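L-asparagine oxygenase (Streptomyces coelicolor, PDB 2OG5) catalyses the iron(II)- and 2-oxoglutarate-dependent 3-hydroxylation of L-asparagine to (2S,3S)-3-hydroxyasparagine, a building block of the calcium-dependent antibiotic of Streptomyces. Local coordinates at residues T115-G120 / P160-E165; V122-S127 / N151-Q156; L195-D200 / W326-F331; G203-R208 / T314-R319. All blocks are in the same frame, centred on the assembly; numbering follows the deposited sequence.

Interaction 1. Residues T115-G120 / P160-E165; sequences TPRVNG and PVPGME
V161 and P162 meet the backbone and side chain of R117 where two loops of the jelly-roll (TauD-like) dioxygenase fold run past each other, one after strand 99-103 and the other after strand 156-158. V161 fills the middle of the contact. Its CG1 stands anti to the backbone N (chi1 179°) and lies 3.5 Å from R117 O, while CG2, turned beside its own N, lies 3.5 Å from V118 O. The two methyls thus sit against successive carbonyls of 115-120, and CG2 also reaches the backbone of N119. P162 takes the next place. With chi1 at -160° R117 starts out extended, and its CG comes to 3.3 Å from P162 CD; CD follows over P162 CG, so the aliphatic stem crosses the pyrrolidine ring at about a right angle before the chain bends at chi3. M164, bent at both chi2 and chi3, brings its CE methyl toward the N119 side chain. The loop 160-165 owes its shape to a type II beta turn from V161 to M164, closed by M164 N to V161 O at 3.0 Å, with G163 at positive phi. The P160 side chain lies about 5 Å from that of R325, which binds 2-oxoglutarate, and N119 is near N170, which binds L-asparagine, so the contact borders the active site. No direct hydrogen bond joins 115-120 to 160-165; instead one water donates to both P116 O (2.7 Å) and P160 O (2.6 Å).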
loop_
_atom_site.group_PDB
_atom_site.type_symbol
_atom_site.label_atom_id
_atom_site.label_comp_id
_atom_site.label_asym_id
_atom_site.label_seq_id
_atom_site.Cartn_x
_atom_site.Cartn_y
_atom_site.Cartn_z
ATOM N N THR A 115 -10.323 -16.368 7.771
ATOM C CA THR A 115 -9.177 -15.493 7.661
ATOM C C THR A 115 -7.920 -16.240 8.120
ATOM O O THR A 115 -7.924 -16.823 9.208
ATOM C CB THR A 115 -9.389 -14.246 8.528
ATOM O OG1 THR A 115 -10.604 -13.594 8.129
ATOM C CG2 THR A 115 -8.222 -13.286 8.407
ATOM N N PRO A 116 -6.851 -16.237 7.296
ATOM C CA PRO A 116 -5.597 -16.882 7.711
ATOM C C PRO A 116 -5.045 -16.300 9.009
ATOM O O PRO A 116 -5.281 -15.131 9.313
ATOM C CB PRO A 116 -4.640 -16.588 6.547
ATOM C CG PRO A 116 -5.490 -16.256 5.407
ATOM C CD PRO A 116 -6.747 -15.663 5.942
ATOM N N ARG A 117 -4.310 -17.121 9.754
ATOM C CA ARG A 117 -3.860 -16.775 11.092
ATOM C C ARG A 117 -2.363 -17.057 11.303
ATOM O O ARG A 117 -1.912 -17.210 12.434
ATOM C CB ARG A 117 -4.694 -17.569 12.093
ATOM C CG ARG A 117 -4.702 -17.001 13.478
ATOM C CD ARG A 117 -5.646 -17.761 14.377
ATOM N NE ARG A 117 -6.984 -17.848 13.798
ATOM C CZ ARG A 117 -7.901 -18.748 14.144
ATOM N NH1 ARG A 117 -7.663 -19.648 15.094
ATOM N NH2 ARG A 117 -9.079 -18.736 13.541
ATOM N N VAL A 118 -1.605 -17.106 10.215
ATOM C CA VAL A 118 -0.162 -17.336 10.270
ATOM C C VAL A 118 0.555 -16.093 9.794
ATOM O O VAL A 118 0.022 -15.343 8.970
ATOM C CB VAL A 118 0.252 -18.553 9.422
ATOM C CG1 VAL A 118 -0.393 -19.809 9.982
ATOM C CG2 VAL A 118 -0.121 -18.360 7.961
ATOM N N ASN A 119 1.744 -15.849 10.329
ATOM C CA ASN A 119 2.556 -14.728 9.868
ATOM C C ASN A 119 3.155 -15.054 8.507
ATOM O O ASN A 119 3.458 -16.210 8.214
ATOM C CB ASN A 119 3.657 -14.387 10.882
ATOM C CG ASN A 119 4.291 -13.021 10.630
ATOM O OD1 ASN A 119 5.471 -12.811 10.891
ATOM N ND2 ASN A 119 3.513 -12.097 10.094
ATOM N N GLY A 120 3.305 -14.044 7.665
ATOM C CA GLY A 120 3.884 -14.261 6.338
ATOM C C GLY A 120 2.906 -14.847 5.328
ATOM O O GLY A 120 3.311 -15.298 4.256
ATOM N N PRO A 160 -4.460 -10.442 11.301
ATOM C CA PRO A 160 -3.846 -10.477 12.629
ATOM C C PRO A 160 -3.409 -11.878 13.032
ATOM O O PRO A 160 -4.136 -12.835 12.791
ATOM C CB PRO A 160 -4.975 -9.981 13.534
ATOM C CG PRO A 160 -6.226 -10.417 12.839
ATOM C CD PRO A 160 -5.928 -10.290 11.368
ATOM N N VAL A 161 -2.240 -11.985 13.669
ATOM C CA VAL A 161 -1.672 -13.272 14.062
ATOM C C VAL A 161 -1.465 -13.318 15.577
ATOM O O VAL A 161 -0.865 -12.394 16.135
ATOM C CB VAL A 161 -0.315 -13.486 13.379
ATOM C CG1 VAL A 161 0.302 -14.809 13.795
ATOM C CG2 VAL A 161 -0.464 -13.423 11.851
ATOM N N PRO A 162 -1.953 -14.384 16.245
ATOM C CA PRO A 162 -1.736 -14.510 17.689
ATOM C C PRO A 162 -0.270 -14.404 18.083
ATOM O O PRO A 162 0.583 -15.045 17.475
ATOM C CB PRO A 162 -2.286 -15.903 18.007
ATOM C CG PRO A 162 -3.291 -16.152 16.958
ATOM C CD PRO A 162 -2.758 -15.501 15.725
ATOM N N GLY A 163 0.009 -13.585 19.089
ATOM C CA GLY A 163 1.373 -13.370 19.562
ATOM C C GLY A 163 2.103 -12.227 18.886
ATOM O O GLY A 163 3.157 -11.796 19.361
ATOM N N MET A 164 1.552 -11.726 17.781
ATOM C CA MET A 164 2.176 -10.643 17.021
ATOM C C MET A 164 1.471 -9.308 17.232
ATOM O O MET A 164 1.698 -8.367 16.476
ATOM C CB MET A 164 2.163 -10.981 15.527
ATOM C CG MET A 164 2.829 -12.295 15.171
ATOM S SD MET A 164 4.582 -12.306 15.565
ATOM C CE MET A 164 5.188 -11.037 14.465
ATOM N N GLU A 165 0.639 -9.223 18.265
ATOM C CA GLU A 165 -0.186 -8.035 18.503
ATOM C C GLU A 165 0.604 -6.725 18.497
ATOM O O GLU A 165 0.132 -5.728 17.955
ATOM C CB GLU A 165 -0.950 -8.159 19.831
ATOM C CG GLU A 165 -2.096 -9.165 19.817
ATOM C CD GLU A 165 -1.655 -10.616 19.974
ATOM O OE1 GLU A 165 -0.473 -10.855 20.293
ATOM O OE2 GLU A 165 -2.505 -11.514 19.780
HETATM O O HOH W 1 -6.231 -13.685 11.428
#

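Interaction 2. Residues V122-S127 / N151-Q156; sequences VQREAS and NGALVQ. With ACY (acetic acid), chain C.
The lead-in to helix 128-140 is pinned to the start of strand 156-158 by a single beta bridge, V122 with Q156, in which Q123 N donates to V155 O at 2.9 Å along an almost straight line (176°). V122 sets its CB and CG1 against the A153 methyl, both at 3.5 Å, and Q123 CB lies beside V155 CG1. R124 CB starts away from the other segment, but a bend at chi2 (-69°) carries the guanidinium back over A153, whose CB touches one face near the rim. At the guanidinium edge an acetate, probably from the crystallisation liquor, is held by two nearly straight bonds, from NE to OXT and from NH2 to O. N151 ND2 donates to the same acetate O, at 3.0 Å, and R124 NH2 makes a weak bond to N151 O. These loops flank the jelly-roll sheet next to the substrate pocket: Q156 NE2 bonds in plane to A153 O at 2.8 Å, leaving OE1 for R329, an L-asparagine-binding residue. R124 NH1 has D64 as a salt-bridge partner. A water that accepts from V155 N (3.0 Å) also lies 2.8 Å from Q123 O.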
loop_
_atom_site.group_PDB
_atom_site.type_symbol
_atom_site.label_atom_id
_atom_site.label_comp_id
_atom_site.label_asym_id
_atom_site.label_seq_id
_atom_site.Cartn_x
_atom_site.Cartn_y
_atom_site.Cartn_z
ATOM N N VAL A 122 0.586 -15.267 2.333
ATOM C CA VAL A 122 0.553 -14.652 0.999
ATOM C C VAL A 122 -0.352 -15.450 0.058
ATOM O O VAL A 122 -0.692 -16.599 0.338
ATOM C CB VAL A 122 1.977 -14.539 0.388
ATOM C CG1 VAL A 122 2.850 -13.652 1.245
ATOM C CG2 VAL A 122 2.594 -15.920 0.231
ATOM N N GLN A 123 -0.712 -14.846 -1.073
ATOM C CA GLN A 123 -1.612 -15.459 -2.050
ATOM C C GLN A 123 -0.807 -16.010 -3.218
ATOM O O GLN A 123 -0.541 -15.307 -4.194
ATOM C CB GLN A 123 -2.651 -14.430 -2.526
ATOM C CG GLN A 123 -3.731 -14.976 -3.446
ATOM C CD GLN A 123 -4.623 -15.988 -2.754
ATOM O OE1 GLN A 123 -5.090 -15.758 -1.636
ATOM N NE2 GLN A 123 -4.845 -17.118 -3.409
ATOM N N ARG A 124 -0.415 -17.277 -3.113
ATOM C CA ARG A 124 0.369 -17.937 -4.154
ATOM C C ARG A 124 -0.522 -18.522 -5.241
ATOM O O ARG A 124 -0.099 -18.650 -6.381
ATOM C CB ARG A 124 1.232 -19.067 -3.568
ATOM C CG ARG A 124 2.290 -18.625 -2.563
ATOM C CD ARG A 124 3.392 -17.831 -3.227
ATOM N NE ARG A 124 4.452 -17.453 -2.293
ATOM C CZ ARG A 124 5.411 -16.572 -2.571
ATOM N NH1 ARG A 124 5.464 -15.986 -3.758
ATOM N NH2 ARG A 124 6.333 -16.277 -1.664
ATOM N N GLU A 125 -1.738 -18.931 -4.884
ATOM C CA GLU A 125 -2.663 -19.505 -5.865
ATOM C C GLU A 125 -3.465 -18.424 -6.570
ATOM O O GLU A 125 -3.696 -17.354 -6.018
ATOM C CB GLU A 125 -3.625 -20.483 -5.183
ATOM C CG GLU A 125 -2.936 -21.685 -4.570
ATOM C CD GLU A 125 -2.228 -22.552 -5.593
ATOM O OE1 GLU A 125 -2.707 -22.653 -6.748
ATOM O OE2 GLU A 125 -1.192 -23.158 -5.240
ATOM N N ALA A 126 -3.886 -18.723 -7.800
ATOM C CA ALA A 126 -4.776 -17.841 -8.542
ATOM C C ALA A 126 -6.057 -17.630 -7.749
ATOM O O ALA A 126 -6.574 -18.563 -7.115
ATOM C CB ALA A 126 -5.093 -18.425 -9.927
ATOM N N SER A 127 -6.556 -16.401 -7.762
ATOM C CA SER A 127 -7.765 -16.057 -7.037
ATOM C C SER A 127 -8.323 -14.751 -7.567
ATOM O O SER A 127 -7.630 -14.015 -8.277
ATOM C CB SER A 127 -7.485 -15.933 -5.536
ATOM O OG SER A 127 -6.778 -14.736 -5.245
ATOM N N ASN A 151 8.443 -12.989 1.634
ATOM C CA ASN A 151 9.079 -13.860 0.650
ATOM C C ASN A 151 8.906 -13.386 -0.799
ATOM O O ASN A 151 8.907 -14.180 -1.736
ATOM C CB ASN A 151 8.612 -15.315 0.841
ATOM C CG ASN A 151 9.121 -15.936 2.145
ATOM O OD1 ASN A 151 9.997 -15.385 2.824
ATOM N ND2 ASN A 151 8.588 -17.104 2.483
ATOM N N GLY A 152 8.796 -12.071 -0.980
ATOM C CA GLY A 152 8.708 -11.493 -2.310
ATOM C C GLY A 152 7.405 -11.732 -3.044
ATOM O O GLY A 152 7.330 -11.479 -4.240
ATOM N N ALA A 153 6.371 -12.188 -2.334
ATOM C CA ALA A 153 5.074 -12.457 -2.976
ATOM C C ALA A 153 4.445 -11.161 -3.474
ATOM O O ALA A 153 4.484 -10.141 -2.799
ATOM C CB ALA A 153 4.128 -13.117 -2.014
ATOM N N LEU A 154 3.847 -11.208 -4.659
ATOM C CA LEU A 154 3.203 -10.011 -5.206
ATOM C C LEU A 154 1.904 -9.649 -4.519
ATOM O O LEU A 154 1.522 -8.480 -4.520
ATOM C CB LEU A 154 2.939 -10.159 -6.702
ATOM C CG LEU A 154 4.190 -10.375 -7.551
ATOM C CD1 LEU A 154 3.817 -10.389 -9.029
ATOM C CD2 LEU A 154 5.258 -9.330 -7.271
ATOM N N VAL A 155 1.223 -10.638 -3.942
ATOM C CA VAL A 155 -0.053 -10.421 -3.266
ATOM C C VAL A 155 0.072 -10.939 -1.833
ATOM O O VAL A 155 0.209 -12.154 -1.613
ATOM C CB VAL A 155 -1.213 -11.102 -4.017
ATOM C CG1 VAL A 155 -2.520 -10.875 -3.280
ATOM C CG2 VAL A 155 -1.297 -10.596 -5.479
ATOM N N GLN A 156 0.000 -10.025 -0.867
ATOM C CA GLN A 156 0.340 -10.326 0.528
ATOM C C GLN A 156 -0.870 -10.117 1.425
ATOM O O GLN A 156 -1.625 -9.159 1.252
ATOM C CB GLN A 156 1.495 -9.423 0.987
ATOM C CG GLN A 156 2.693 -9.480 0.031
ATOM C CD GLN A 156 3.841 -8.553 0.379
ATOM O OE1 GLN A 156 3.830 -7.860 1.402
ATOM N NE2 GLN A 156 4.841 -8.522 -0.500
HETATM C C ACY C . 5.030 -18.225 1.204
HETATM O O ACY C . 6.016 -17.483 1.047
HETATM O OXT ACY C . 4.371 -18.747 0.279
HETATM C CH3 ACY C . 4.609 -18.494 2.615
HETATM O O HOH W 2 1.593 -13.541 -4.622
HETATM O O HOH W 3 7.837 -14.797 -4.942
#

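Interaction 3. Residues L195-D200 / W326-F331; sequences LCLRAD and WLQRTF
L195, L197 and R198 hold strand 326-331 by antiparallel backbone bonds interrupted by a classic beta bulge. L195 N to Q328 O and Q328 N to L195 O are both 2.8 Å. Further along, W326 O accepts from both L197 N (2.9 Å) and R198 N (3.1 Å), and W326 N returns a bond to R198 O. The doubled acceptor marks the bulge, where the register slips by one residue and the backbone turns a corner at L197. Apolar contact centres on L197. With CG beside its own backbone N (chi1 -64°), its CD1 methyl lies over the indole face, 3.7 Å from the five-membered ring centroid and 14° off the normal, a CH-pi contact. The same methyl touches Q328 CD. C196 and L327 pack on the face opposite W326 and Q328 through CB and CD2. Among the polar groups, R198 NH1 lies at the indole edge, 3.7 Å from W326 CE3, its guanidinium turned 44° from the ring; NH1 bonds to T115. W326 NE1 and Q328 NE2 both donate to D157. Strand 326-333 of the jelly-roll sheet runs between strands 191-196 and 156-158, with helix 128-140 packed against L195 and Q328, while R329 faces the L-asparagine site.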
loop_
_atom_site.group_PDB
_atom_site.type_symbol
_atom_site.label_atom_id
_atom_site.label_comp_id
_atom_site.label_asym_id
_atom_site.label_seq_id
_atom_site.Cartn_x
_atom_site.Cartn_y
_atom_site.Cartn_z
ATOM N N LEU A 195 -6.748 -4.224 -0.880
ATOM C CA LEU A 195 -8.074 -4.726 -1.254
ATOM C C LEU A 195 -8.691 -5.425 -0.051
ATOM O O LEU A 195 -8.101 -6.352 0.503
ATOM C CB LEU A 195 -7.971 -5.708 -2.424
ATOM C CG LEU A 195 -9.252 -6.394 -2.905
ATOM C CD1 LEU A 195 -10.247 -5.374 -3.481
ATOM C CD2 LEU A 195 -8.912 -7.487 -3.910
ATOM N N CYS A 196 -9.884 -4.993 0.340
ATOM C CA CYS A 196 -10.544 -5.585 1.494
ATOM C C CYS A 196 -11.342 -6.818 1.087
ATOM O O CYS A 196 -12.228 -6.748 0.239
ATOM C CB CYS A 196 -11.463 -4.572 2.158
ATOM S SG CYS A 196 -12.371 -5.248 3.567
ATOM N N LEU A 197 -11.012 -7.947 1.703
ATOM C CA LEU A 197 -11.763 -9.185 1.511
ATOM C C LEU A 197 -12.818 -9.372 2.596
ATOM O O LEU A 197 -13.925 -9.826 2.329
ATOM C CB LEU A 197 -10.815 -10.383 1.520
ATOM C CG LEU A 197 -9.777 -10.452 0.399
ATOM C CD1 LEU A 197 -8.982 -11.746 0.503
ATOM C CD2 LEU A 197 -10.392 -10.315 -0.982
ATOM N N ARG A 198 -12.455 -9.024 3.823
ATOM C CA ARG A 198 -13.351 -9.165 4.964
ATOM C C ARG A 198 -13.080 -7.977 5.880
ATOM O O ARG A 198 -11.931 -7.708 6.221
ATOM C CB ARG A 198 -13.066 -10.494 5.664
ATOM C CG ARG A 198 -13.983 -10.831 6.805
ATOM C CD ARG A 198 -13.779 -12.261 7.279
ATOM N NE ARG A 198 -14.397 -13.241 6.379
ATOM C CZ ARG A 198 -13.813 -14.346 5.914
ATOM N NH1 ARG A 198 -12.565 -14.665 6.237
ATOM N NH2 ARG A 198 -14.503 -15.154 5.126
ATOM N N ALA A 199 -14.127 -7.242 6.243
ATOM C CA ALA A 199 -13.987 -6.108 7.138
ATOM C C ALA A 199 -13.667 -6.571 8.556
ATOM O O ALA A 199 -13.959 -7.697 8.930
ATOM C CB ALA A 199 -15.255 -5.267 7.128
ATOM N N ASP A 200 -13.054 -5.689 9.339
ATOM C CA ASP A 200 -12.922 -5.916 10.782
ATOM C C ASP A 200 -14.313 -5.949 11.394
ATOM O O ASP A 200 -14.971 -4.917 11.439
ATOM C CB ASP A 200 -12.130 -4.793 11.447
ATOM C CG ASP A 200 -12.227 -4.809 12.968
ATOM O OD1 ASP A 200 -12.334 -5.890 13.585
ATOM O OD2 ASP A 200 -12.212 -3.707 13.555
ATOM N N TRP A 326 -9.385 -8.960 6.894
ATOM C CA TRP A 326 -8.520 -9.588 5.893
ATOM C C TRP A 326 -8.392 -8.636 4.712
ATOM O O TRP A 326 -9.375 -8.419 3.988
ATOM C CB TRP A 326 -9.119 -10.916 5.422
ATOM C CG TRP A 326 -8.234 -11.762 4.541
ATOM C CD1 TRP A 326 -6.988 -11.444 4.051
ATOM C CD2 TRP A 326 -8.542 -13.061 4.016
ATOM N NE1 TRP A 326 -6.510 -12.469 3.286
ATOM C CE2 TRP A 326 -7.439 -13.471 3.241
ATOM C CE3 TRP A 326 -9.636 -13.928 4.145
ATOM C CZ2 TRP A 326 -7.396 -14.702 2.594
ATOM C CZ3 TRP A 326 -9.592 -15.160 3.489
ATOM C CH2 TRP A 326 -8.477 -15.528 2.724
ATOM N N LEU A 327 -7.209 -8.052 4.535
ATOM C CA LEU A 327 -6.892 -7.304 3.314
ATOM C C LEU A 327 -5.844 -8.076 2.542
ATOM O O LEU A 327 -5.089 -8.855 3.115
ATOM C CB LEU A 327 -6.332 -5.906 3.601
ATOM C CG LEU A 327 -6.933 -5.088 4.726
ATOM C CD1 LEU A 327 -6.212 -3.747 4.881
ATOM C CD2 LEU A 327 -8.433 -4.871 4.529
ATOM N N GLN A 328 -5.795 -7.849 1.233
ATOM C CA GLN A 328 -4.642 -8.258 0.437
ATOM C C GLN A 328 -3.977 -7.014 -0.151
ATOM O O GLN A 328 -4.645 -6.042 -0.514
ATOM C CB GLN A 328 -5.032 -9.283 -0.622
ATOM C CG GLN A 328 -5.362 -10.617 0.045
ATOM C CD GLN A 328 -5.651 -11.754 -0.902
ATOM O OE1 GLN A 328 -6.256 -11.572 -1.968
ATOM N NE2 GLN A 328 -5.250 -12.957 -0.497
ATOM N N ARG A 329 -2.649 -7.051 -0.183
ATOM C CA ARG A 329 -1.842 -5.902 -0.506
ATOM C C ARG A 329 -0.918 -6.198 -1.676
ATOM O O ARG A 329 -0.271 -7.241 -1.732
ATOM C CB ARG A 329 -0.997 -5.514 0.706
ATOM C CG ARG A 329 -0.195 -4.239 0.494
ATOM C CD ARG A 329 0.595 -3.897 1.709
ATOM N NE ARG A 329 1.623 -4.892 1.961
ATOM C CZ ARG A 329 2.353 -4.950 3.067
ATOM N NH1 ARG A 329 2.167 -4.079 4.043
ATOM N NH2 ARG A 329 3.257 -5.910 3.200
ATOM N N THR A 330 -0.839 -5.237 -2.596
ATOM C CA THR A 330 0.130 -5.260 -3.680
ATOM C C THR A 330 0.768 -3.887 -3.837
ATOM O O THR A 330 0.089 -2.862 -3.760
ATOM C CB THR A 330 -0.528 -5.676 -4.992
ATOM O OG1 THR A 330 -0.944 -7.030 -4.858
ATOM C CG2 THR A 330 0.419 -5.552 -6.174
ATOM N N PHE A 331 2.087 -3.897 -4.018
ATOM C CA PHE A 331 2.871 -2.695 -4.293
ATOM C C PHE A 331 2.962 -2.432 -5.785
ATOM O O PHE A 331 3.058 -3.370 -6.589
ATOM C CB PHE A 331 4.286 -2.849 -3.758
ATOM C CG PHE A 331 4.371 -3.148 -2.281
ATOM C CD1 PHE A 331 3.563 -2.495 -1.370
ATOM C CD2 PHE A 331 5.284 -4.082 -1.805
ATOM C CE1 PHE A 331 3.659 -2.755 -0.019
ATOM C CE2 PHE A 331 5.382 -4.356 -0.449
ATOM C CZ PHE A 331 4.578 -3.680 0.444
#

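Interaction 4. Residues G203-R208 / T314-R319; sequences GRAGLR and TEFTPR
R204 leans along the loop 314-319, its CB 4.0 Å from F316 CB and also near E315 O. CG stands beside the backbone N (chi1 -69°), and a bend at chi3 lays the guanidinium alongside E315, with E315 O over one face, toward the rim. R204 NE and CZ are each 4.0 Å from E315 O. At the tip, NH2 forms a salt bridge with E315 OE1 at 3.0 Å, reaching it from the anti side with the guanidinium and carboxylate planes almost perpendicular (88°), so a single N-H carries the bond. NH1 meets T317 OG1 through a water, 2.9 Å from each. Deeper in, T314 OG1, between its own N and carbonyl carbon at chi1 60°, donates to R204 O (2.7 Å) on a lone pair and accepts from G206 N (2.8 Å), while T314 N bonds to G206 O. The A205 methyl sits over the F316 ring, a CH-pi contact 4.0 Å from the centroid. These bonds close the end of the neighbouring antiparallel strands 207-211 and 309-313 of the four-stranded sheet of the jelly roll; 309-313 carries H311, the last of the three iron ligands along the chain, and A205 lies near R325 of the 2-oxoglutarate site.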
loop_
_atom_site.group_PDB
_atom_site.type_symbol
_atom_site.label_atom_id
_atom_site.label_comp_id
_atom_site.label_asym_id
_atom_site.label_seq_id
_atom_site.Cartn_x
_atom_site.Cartn_y
_atom_site.Cartn_z
ATOM N N GLY A 203 -15.349 -3.355 14.546
ATOM C CA GLY A 203 -15.625 -1.934 14.360
ATOM C C GLY A 203 -14.534 -0.959 14.801
ATOM O O GLY A 203 -14.712 0.261 14.687
ATOM N N ARG A 204 -13.414 -1.464 15.314
ATOM C CA ARG A 204 -12.365 -0.587 15.843
ATOM C C ARG A 204 -11.198 -0.322 14.889
ATOM O O ARG A 204 -10.507 0.680 15.056
ATOM C CB ARG A 204 -11.818 -1.130 17.167
ATOM C CG ARG A 204 -12.807 -1.061 18.347
ATOM C CD ARG A 204 -12.129 -1.396 19.677
ATOM N NE ARG A 204 -11.057 -0.451 19.994
ATOM C CZ ARG A 204 -9.998 -0.705 20.757
ATOM N NH1 ARG A 204 -9.806 -1.899 21.313
ATOM N NH2 ARG A 204 -9.099 0.244 20.949
ATOM N N ALA A 205 -10.956 -1.214 13.927
ATOM C CA ALA A 205 -9.847 -1.049 12.984
ATOM C C ALA A 205 -10.220 -0.093 11.857
ATOM O O ALA A 205 -11.279 -0.228 11.241
ATOM C CB ALA A 205 -9.432 -2.396 12.400
ATOM N N GLY A 206 -9.339 0.856 11.579
ATOM C CA GLY A 206 -9.455 1.693 10.395
ATOM C C GLY A 206 -8.081 2.019 9.835
ATOM O O GLY A 206 -7.122 2.224 10.577
ATOM N N LEU A 207 -8.004 2.054 8.510
ATOM C CA LEU A 207 -6.825 2.544 7.815
ATOM C C LEU A 207 -6.773 4.049 7.996
ATOM O O LEU A 207 -7.783 4.728 7.828
ATOM C CB LEU A 207 -6.937 2.234 6.324
ATOM C CG LEU A 207 -5.867 2.811 5.382
ATOM C CD1 LEU A 207 -4.513 2.196 5.641
ATOM C CD2 LEU A 207 -6.313 2.600 3.937
ATOM N N ARG A 208 -5.592 4.571 8.316
ATOM C CA ARG A 208 -5.398 6.015 8.408
ATOM C C ARG A 208 -4.396 6.449 7.352
ATOM O O ARG A 208 -3.330 5.838 7.227
ATOM C CB ARG A 208 -4.889 6.420 9.792
ATOM C CG ARG A 208 -5.796 5.998 10.963
ATOM C CD ARG A 208 -5.461 6.813 12.205
ATOM N NE ARG A 208 -6.030 8.162 12.152
ATOM C CZ ARG A 208 -5.569 9.211 12.838
ATOM N NH1 ARG A 208 -4.509 9.104 13.625
ATOM N NH2 ARG A 208 -6.174 10.381 12.739
ATOM N N THR A 314 -5.517 2.011 13.211
ATOM C CA THR A 314 -5.927 2.029 14.613
ATOM C C THR A 314 -5.781 0.651 15.258
ATOM O O THR A 314 -5.712 -0.374 14.577
ATOM C CB THR A 314 -7.389 2.469 14.751
ATOM O OG1 THR A 314 -8.221 1.558 14.030
ATOM C CG2 THR A 314 -7.582 3.872 14.213
ATOM N N GLU A 315 -5.750 0.641 16.587
ATOM C CA GLU A 315 -5.693 -0.588 17.370
ATOM C C GLU A 315 -7.039 -1.310 17.342
ATOM O O GLU A 315 -8.097 -0.671 17.293
ATOM C CB GLU A 315 -5.296 -0.220 18.800
ATOM C CG GLU A 315 -5.521 -1.234 19.891
ATOM C CD GLU A 315 -5.338 -0.595 21.257
ATOM O OE1 GLU A 315 -6.343 -0.321 21.944
ATOM O OE2 GLU A 315 -4.181 -0.333 21.629
ATOM N N PHE A 316 -7.001 -2.637 17.378
ATOM C CA PHE A 316 -8.213 -3.446 17.490
ATOM C C PHE A 316 -7.922 -4.738 18.219
ATOM O O PHE A 316 -6.763 -5.091 18.415
ATOM C CB PHE A 316 -8.870 -3.687 16.125
ATOM C CG PHE A 316 -8.072 -4.539 15.176
ATOM C CD1 PHE A 316 -8.502 -5.813 14.837
ATOM C CD2 PHE A 316 -6.920 -4.042 14.577
ATOM C CE1 PHE A 316 -7.784 -6.592 13.952
ATOM C CE2 PHE A 316 -6.201 -4.818 13.678
ATOM C CZ PHE A 316 -6.636 -6.086 13.362
ATOM N N THR A 317 -8.972 -5.416 18.668
ATOM C CA THR A 317 -8.811 -6.675 19.383
ATOM C C THR A 317 -9.283 -7.821 18.505
ATOM O O THR A 317 -10.488 -7.995 18.315
ATOM C CB THR A 317 -9.609 -6.669 20.697
ATOM O OG1 THR A 317 -9.239 -5.515 21.466
ATOM C CG2 THR A 317 -9.343 -7.954 21.498
ATOM N N PRO A 318 -8.341 -8.592 17.927
ATOM C CA PRO A 318 -8.769 -9.704 17.082
ATOM C C PRO A 318 -9.566 -10.770 17.821
ATOM O O PRO A 318 -9.363 -10.988 19.018
ATOM C CB PRO A 318 -7.444 -10.299 16.582
ATOM C CG PRO A 318 -6.471 -9.202 16.702
ATOM C CD PRO A 318 -6.874 -8.461 17.939
ATOM N N ARG A 319 -10.463 -11.425 17.099
ATOM C CA ARG A 319 -11.219 -12.553 17.628
ATOM C C ARG A 319 -10.435 -13.859 17.526
ATOM O O ARG A 319 -10.607 -14.759 18.359
ATOM C CB ARG A 319 -12.536 -12.704 16.870
ATOM C CG ARG A 319 -13.517 -11.559 17.079
ATOM C CD ARG A 319 -14.666 -11.687 16.129
ATOM N NE ARG A 319 -15.718 -10.713 16.392
ATOM C CZ ARG A 319 -16.823 -10.597 15.660
ATOM N NH1 ARG A 319 -17.026 -11.369 14.594
ATOM N NH2 ARG A 319 -17.724 -9.676 15.981
HETATM O O HOH W 4 -8.578 1.699 18.275
HETATM O O HOH W 5 -11.553 -3.969 22.244
#

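Interaction 3 is the buried one, nearest the chain centre, and rests on backbone bonds within the eight-stranded sheet; interactions 1, 2 and 4 are partly buried loop contacts, using water, apolar touches, an acetate-bound arginine and a salt bridge, with isolated backbone bonds in 2 and 4 and none in 1. Interactions 1 and 2 both involve the loop between strand 99-103 and helix 128-140, and each reaches strand 326-333 of interaction 3: P116 packs on W326, and L154 O bonds to T330 OG1. Interaction 4 belongs to the smaller four-stranded sheet, yet D200 of interaction 3 bonds to A205 N, and P318 packs on P160 of interaction 1. Interactions 2 and 4 do not touch, their centres about 24 Å apart.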